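Local atomic coordinates of UV damage endonuclease (Sulfolobus acidocaldarius, PDB entry 3TC3), a protein that probably cleaves DNA at UV-damaged sites during repair, as a manganese-binding endonuclease built on a TIM barrel. Residues 195-201 with 223-227; 217-222 with 249-255. All coordinates share one frame; numbering follows the deposited sequence.

In the fold
Both contacts lie on the same side of the chain's centre and meet at the manganese ion, their centres about 10 Å apart. Interaction 1 supplies Glu195 and interaction 2 supplies Asp220 and Asp251; Glu288 completes the set of protein ligands, and one water on the metal belongs to both contacts. Glu195 OE2 and Asp220 OD2 come within 3.0 Å of each other, as two carboxylates sharing a cation can. A second tie runs through Asn196, whose OD1 lies 3.0 Å from Asp220 N, a probable hydrogen bond. Helix 221-226 serves both contacts: its start pairs with 249-255, and its later residues pack on the loop 195-201.

Interaction 1. Residues 195-201 with 223-227; sequences ENDDKVF and HHSIL. With MN (manganese (II) ion), chain C.
His223 meets the first part of the loop, residues 195-198, from CB out to CE1. Its CB lies 3.5 Å from Asn196 ND2, and CG sits 4.0 Å from Asp198 N. CG is anti to the carbonyl carbon (chi1 -63°), which sends the ring toward the loop, and chi2 of 169° turns ND1 to donate to Asn196 O at 2.8 Å, a nearly straight bond (164°) near the ring plane. CD2 brushes Asp198 CB. CE1 comes within 3.1 Å of Glu195 OE2, whose carboxylate plane is nearly parallel to the imidazole, the oxygen standing oblique to the ring. That oxygen binds manganese at 2.2 Å, so His223 is a second-shell neighbour of the metal. Leu227 CD2 presses to 3.5 Å from Val200 N, where the loop bends: Asp197 OD1 accepts from Lys199 N, an Asx turn, and from Val200 N, extending it to an Asx motif. Water 2 links Asn196 ND2, Asp197 O and Leu227 O, while Asn196 OD1 accepts from Asp220 N. The contact joins the loop between strand 192-195 and helix 203-213 to helix 221-226 and Leu227; Val203 of helix 203-213 touches Asn196 and His224, and Phe201 packs on helix 170-181.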
loop_
_atom_site.group_PDB
_atom_site.type_symbol
_atom_site.label_atom_id
_atom_site.label_comp_id
_atom_site.label_asym_id
_atom_site.label_seq_id
_atom_site.Cartn_x
_atom_site.Cartn_y
_atom_site.Cartn_z
ATOM N N GLU A 195 0.382 0.843 -9.280
ATOM C CA GLU A 195 1.466 1.788 -9.105
ATOM C C GLU A 195 2.523 1.516 -10.192
ATOM O O GLU A 195 2.764 0.386 -10.676
ATOM C CB GLU A 195 2.104 1.414 -7.760
ATOM C CG GLU A 195 3.350 2.209 -7.326
ATOM C CD GLU A 195 4.091 1.555 -6.154
ATOM O OE1 GLU A 195 3.516 0.759 -5.416
ATOM O OE2 GLU A 195 5.271 1.877 -5.948
ATOM N N ASN A 196 3.172 2.597 -10.603
ATOM C CA ASN A 196 4.234 2.478 -11.539
ATOM C C ASN A 196 5.458 1.834 -10.874
ATOM O O ASN A 196 5.707 2.085 -9.677
ATOM C CB ASN A 196 4.555 3.860 -12.159
ATOM C CG ASN A 196 4.963 4.917 -11.115
ATOM O OD1 ASN A 196 4.174 5.175 -10.214
ATOM N ND2 ASN A 196 6.198 5.453 -11.203
ATOM N N ASP A 197 6.193 1.078 -11.662
ATOM C CA ASP A 197 7.482 0.526 -11.144
ATOM C C ASP A 197 8.706 1.110 -11.805
ATOM O O ASP A 197 8.570 1.865 -12.781
ATOM C CB ASP A 197 7.383 -1.009 -11.137
ATOM C CG ASP A 197 7.449 -1.590 -12.542
ATOM O OD1 ASP A 197 8.592 -1.717 -13.081
ATOM O OD2 ASP A 197 6.423 -1.959 -13.157
ATOM N N ASP A 198 9.925 0.665 -11.366
ATOM C CA ASP A 198 11.101 1.316 -11.897
ATOM C C ASP A 198 11.786 0.518 -12.977
ATOM O O ASP A 198 12.835 0.911 -13.495
ATOM C CB ASP A 198 12.061 1.650 -10.733
ATOM C CG ASP A 198 12.515 0.430 -9.948
ATOM O OD1 ASP A 198 11.977 -0.666 -10.043
ATOM O OD2 ASP A 198 13.460 0.598 -9.138
ATOM N N LYS A 199 11.162 -0.597 -13.372
ATOM C CA LYS A 199 11.769 -1.464 -14.364
ATOM C C LYS A 199 11.005 -1.613 -15.694
ATOM O O LYS A 199 11.651 -1.639 -16.754
ATOM C CB LYS A 199 12.009 -2.867 -13.805
ATOM C CG LYS A 199 12.826 -2.954 -12.555
ATOM C CD LYS A 199 14.345 -2.658 -12.772
ATOM C CE LYS A 199 15.226 -2.996 -11.512
ATOM N NZ LYS A 199 14.486 -2.782 -10.208
ATOM N N VAL A 200 9.687 -1.698 -15.665
ATOM C CA VAL A 200 8.931 -1.994 -16.845
ATOM C C VAL A 200 7.713 -1.119 -17.076
ATOM O O VAL A 200 7.613 -0.518 -18.123
ATOM C CB VAL A 200 8.433 -3.454 -16.823
ATOM C CG1 VAL A 200 7.629 -3.757 -18.155
ATOM C CG2 VAL A 200 9.697 -4.394 -16.825
ATOM N N PHE A 201 6.858 -1.014 -16.051
ATOM C CA PHE A 201 5.586 -0.337 -16.242
ATOM C C PHE A 201 5.592 1.088 -15.681
ATOM O O PHE A 201 5.538 1.322 -14.470
ATOM C CB PHE A 201 4.386 -1.143 -15.654
ATOM C CG PHE A 201 4.212 -2.423 -16.368
ATOM C CD1 PHE A 201 3.748 -2.427 -17.720
ATOM C CD2 PHE A 201 4.664 -3.649 -15.779
ATOM C CE1 PHE A 201 3.665 -3.651 -18.430
ATOM C CE2 PHE A 201 4.608 -4.860 -16.504
ATOM C CZ PHE A 201 4.079 -4.888 -17.772
ATOM N N HIS A 223 10.200 5.821 -8.416
ATOM C CA HIS A 223 10.114 4.981 -9.597
ATOM C C HIS A 223 9.986 5.771 -10.875
ATOM O O HIS A 223 10.564 5.418 -11.925
ATOM C CB HIS A 223 8.935 4.022 -9.479
ATOM C CG HIS A 223 9.022 3.036 -8.330
ATOM N ND1 HIS A 223 7.941 2.271 -7.977
ATOM C CD2 HIS A 223 10.023 2.772 -7.410
ATOM C CE1 HIS A 223 8.236 1.498 -6.896
ATOM N NE2 HIS A 223 9.495 1.796 -6.509
ATOM N N HIS A 224 9.186 6.815 -10.807
ATOM C CA HIS A 224 9.035 7.682 -11.987
ATOM C C HIS A 224 10.331 8.366 -12.340
ATOM O O HIS A 224 10.622 8.491 -13.533
ATOM C CB HIS A 224 7.945 8.708 -11.636
ATOM C CG HIS A 224 7.702 9.725 -12.773
ATOM N ND1 HIS A 224 7.025 9.387 -13.914
ATOM C CD2 HIS A 224 8.057 11.070 -12.907
ATOM C CE1 HIS A 224 6.997 10.478 -14.759
ATOM N NE2 HIS A 224 7.602 11.505 -14.123
ATOM N N SER A 225 11.118 8.779 -11.345
ATOM C CA SER A 225 12.363 9.473 -11.625
ATOM C C SER A 225 13.267 8.523 -12.426
ATOM O O SER A 225 14.088 8.969 -13.293
ATOM C CB SER A 225 13.031 9.910 -10.342
ATOM O OG SER A 225 13.671 8.855 -9.618
ATOM N N ILE A 226 13.143 7.211 -12.164
ATOM C CA ILE A 226 14.012 6.193 -12.807
ATOM C C ILE A 226 13.484 5.768 -14.202
ATOM O O ILE A 226 14.234 5.586 -15.154
ATOM C CB ILE A 226 14.175 4.973 -11.902
ATOM C CG1 ILE A 226 14.929 5.429 -10.617
ATOM C CG2 ILE A 226 14.931 3.774 -12.591
ATOM C CD1 ILE A 226 15.002 4.273 -9.583
ATOM N N LEU A 227 12.171 5.637 -14.316
ATOM C CA LEU A 227 11.554 5.084 -15.530
ATOM C C LEU A 227 10.370 5.986 -15.909
ATOM O O LEU A 227 9.321 5.953 -15.218
ATOM C CB LEU A 227 11.048 3.648 -15.263
ATOM C CG LEU A 227 10.394 3.029 -16.497
ATOM C CD1 LEU A 227 11.498 2.728 -17.588
ATOM C CD2 LEU A 227 9.647 1.770 -16.104
HETATM MN MN MN C . 6.159 2.692 -4.087
HETATM O O HOH W 1 5.323 0.616 -3.248
HETATM O O HOH W 2 7.706 4.439 -13.395
#

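Interaction 2. Residues 217-222 with 249-255; sequences VIFDNL and MIDYSEQ. With MN (manganese (II) ion), chain C.
The amide of Asn221 and the ring of Tyr252 lie within 21° of parallel, yet ND2 approaches the ring obliquely, 3.5 Å from CD2. At the ring's edge, in its plane, is Glu254 OE2, which accepts from Tyr252 OH. The other flat pair, the carboxylates of Asp220 and Asp251, is turned nearly perpendicular. Asp220 OD2 binds manganese at 1.9 Å, while Asp251 OD2 stands farther off, at 2.8 Å from the manganese, a long and weak metal bond, and also accepts from Gln160. Asp251 OD1 forms a salt bridge with Arg78, and Ile218 CG2 packs against the carboxylate carbon. Asp220 has a second task: as N-cap of helix 221-226 it takes the backbone N of His223 on OD1, so one carboxylate serves both metal and helix start.

The backbones pair in parallel, with Asp251 N donating to Phe219 O and Asn221 N to Asp251 O. Where the helix begins, a side chain carries the pairing on: Asn221, its CG between backbone N and carbonyl carbon (chi1 67°), offers OD1 to Ser253 N at 2.8 Å, on a lone pair in the amide plane. A weak bond from ND2 to Ser253 O adds to this, and Leu222 CD2 lies 3.7 Å from Glu254 O. Away from the metal, Phe219 CB meets Ile250 CG2.

These are neighbouring strands of the eight-stranded barrel, flanked by 192-195 beside 217-220 and 283-287 beside 249-252. Phe219 packs on helix 233-241, and Ile250, Asn221 and Tyr252 touch helix 270-279.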
loop_
_atom_site.group_PDB
_atom_site.type_symbol
_atom_site.label_atom_id
_atom_site.label_comp_id
_atom_site.label_asym_id
_atom_site.label_seq_id
_atom_site.Cartn_x
_atom_site.Cartn_y
_atom_site.Cartn_z
ATOM N N VAL A 217 -4.414 5.155 -10.212
ATOM C CA VAL A 217 -2.990 5.009 -10.224
ATOM C C VAL A 217 -2.332 5.710 -9.041
ATOM O O VAL A 217 -2.529 6.909 -8.844
ATOM C CB VAL A 217 -2.416 5.559 -11.556
ATOM C CG1 VAL A 217 -0.838 5.383 -11.637
ATOM C CG2 VAL A 217 -3.128 4.859 -12.760
ATOM N N ILE A 218 -1.578 4.923 -8.306
ATOM C CA ILE A 218 -0.676 5.527 -7.280
ATOM C C ILE A 218 0.634 5.903 -7.945
ATOM O O ILE A 218 1.342 5.025 -8.495
ATOM C CB ILE A 218 -0.360 4.503 -6.154
ATOM C CG1 ILE A 218 -1.587 4.258 -5.342
ATOM C CG2 ILE A 218 0.776 5.092 -5.187
ATOM C CD1 ILE A 218 -1.359 3.442 -4.057
ATOM N N PHE A 219 0.980 7.184 -7.842
ATOM C CA PHE A 219 2.293 7.664 -8.313
ATOM C C PHE A 219 3.415 7.460 -7.320
ATOM O O PHE A 219 3.292 7.860 -6.194
ATOM C CB PHE A 219 2.133 9.187 -8.535
ATOM C CG PHE A 219 3.371 9.870 -9.028
ATOM C CD1 PHE A 219 3.819 9.700 -10.363
ATOM C CD2 PHE A 219 4.150 10.632 -8.151
ATOM C CE1 PHE A 219 4.923 10.361 -10.793
ATOM C CE2 PHE A 219 5.294 11.268 -8.601
ATOM C CZ PHE A 219 5.699 11.123 -9.951
ATOM N N ASP A 220 4.458 6.809 -7.742
ATOM C CA ASP A 220 5.653 6.598 -6.936
ATOM C C ASP A 220 6.725 7.462 -7.530
ATOM O O ASP A 220 7.092 7.277 -8.665
ATOM C CB ASP A 220 6.029 5.168 -6.972
ATOM C CG ASP A 220 7.197 4.935 -6.087
ATOM O OD1 ASP A 220 8.282 5.459 -6.278
ATOM O OD2 ASP A 220 6.966 4.160 -5.083
ATOM N N ASN A 221 7.157 8.450 -6.732
ATOM C CA ASN A 221 8.059 9.472 -7.305
ATOM C C ASN A 221 9.460 8.883 -7.641
ATOM O O ASN A 221 9.998 9.253 -8.667
ATOM C CB ASN A 221 8.184 10.660 -6.405
ATOM C CG ASN A 221 8.875 10.375 -5.124
ATOM O OD1 ASN A 221 8.649 9.335 -4.460
ATOM N ND2 ASN A 221 9.741 11.330 -4.724
ATOM N N LEU A 222 10.025 8.044 -6.781
ATOM C CA LEU A 222 11.380 7.521 -7.066
ATOM C C LEU A 222 11.273 6.638 -8.309
ATOM O O LEU A 222 12.084 6.747 -9.208
ATOM C CB LEU A 222 11.852 6.709 -5.858
ATOM C CG LEU A 222 13.211 6.005 -6.051
ATOM C CD1 LEU A 222 14.293 7.009 -6.341
ATOM C CD2 LEU A 222 13.552 5.199 -4.777
ATOM N N MET A 249 -3.569 8.933 -3.588
ATOM C CA MET A 249 -2.435 8.529 -2.778
ATOM C C MET A 249 -1.231 8.588 -3.579
ATOM O O MET A 249 -1.253 8.200 -4.754
ATOM C CB MET A 249 -2.615 7.122 -2.315
ATOM C CG MET A 249 -3.858 6.849 -1.472
ATOM S SD MET A 249 -4.051 5.060 -1.090
ATOM C CE MET A 249 -5.462 5.090 -0.074
ATOM N N ILE A 250 -0.102 9.035 -2.998
ATOM C CA ILE A 250 1.186 8.937 -3.657
ATOM C C ILE A 250 2.171 8.208 -2.753
ATOM O O ILE A 250 2.061 8.254 -1.506
ATOM C CB ILE A 250 1.790 10.253 -4.119
ATOM C CG1 ILE A 250 2.062 11.180 -3.019
ATOM C CG2 ILE A 250 0.783 11.016 -5.061
ATOM C CD1 ILE A 250 2.554 12.575 -3.539
ATOM N N ASP A 251 3.119 7.510 -3.345
ATOM C CA ASP A 251 4.237 6.862 -2.605
ATOM C C ASP A 251 5.489 7.688 -2.717
ATOM O O ASP A 251 5.953 7.958 -3.866
ATOM C CB ASP A 251 4.548 5.479 -3.132
ATOM C CG ASP A 251 3.509 4.406 -2.749
ATOM O OD1 ASP A 251 2.783 4.531 -1.796
ATOM O OD2 ASP A 251 3.543 3.340 -3.382
ATOM N N TYR A 252 6.003 8.189 -1.593
ATOM C CA TYR A 252 7.174 9.047 -1.604
ATOM C C TYR A 252 8.379 8.234 -1.147
ATOM O O TYR A 252 8.409 7.676 -0.045
ATOM C CB TYR A 252 6.987 10.280 -0.683
ATOM C CG TYR A 252 8.279 11.107 -0.646
ATOM C CD1 TYR A 252 9.309 10.856 0.321
ATOM C CD2 TYR A 252 8.484 12.148 -1.550
ATOM C CE1 TYR A 252 10.468 11.601 0.356
ATOM C CE2 TYR A 252 9.563 12.933 -1.490
ATOM C CZ TYR A 252 10.621 12.646 -0.591
ATOM O OH TYR A 252 11.718 13.449 -0.620
ATOM N N SER A 253 9.413 8.256 -1.952
ATOM C CA SER A 253 10.719 7.723 -1.531
ATOM C C SER A 253 11.831 8.491 -2.130
ATOM O O SER A 253 11.594 9.443 -2.854
ATOM C CB SER A 253 10.872 6.224 -1.888
ATOM O OG SER A 253 11.922 5.731 -1.025
ATOM N N GLU A 254 13.048 8.136 -1.687
ATOM C CA GLU A 254 14.238 8.766 -2.236
ATOM C C GLU A 254 15.290 7.694 -2.443
ATOM O O GLU A 254 15.226 6.631 -1.820
ATOM C CB GLU A 254 14.855 9.801 -1.271
ATOM C CG GLU A 254 13.906 10.975 -0.913
ATOM C CD GLU A 254 14.531 11.855 0.067
ATOM O OE1 GLU A 254 15.788 11.934 0.135
ATOM O OE2 GLU A 254 13.794 12.521 0.780
ATOM N N GLN A 255 16.245 8.032 -3.279
ATOM C CA GLN A 255 17.363 7.176 -3.507
ATOM C C GLN A 255 18.297 7.163 -2.306
ATOM O O GLN A 255 18.668 8.237 -1.816
ATOM C CB GLN A 255 18.028 7.686 -4.783
ATOM C CG GLN A 255 19.414 6.971 -4.988
ATOM C CD GLN A 255 19.162 5.551 -5.398
ATOM O OE1 GLN A 255 18.306 5.291 -6.282
ATOM N NE2 GLN A 255 19.853 4.600 -4.753
HETATM MN MN MN C . 6.159 2.692 -4.087
HETATM O O HOH W 1 5.323 0.616 -3.248
#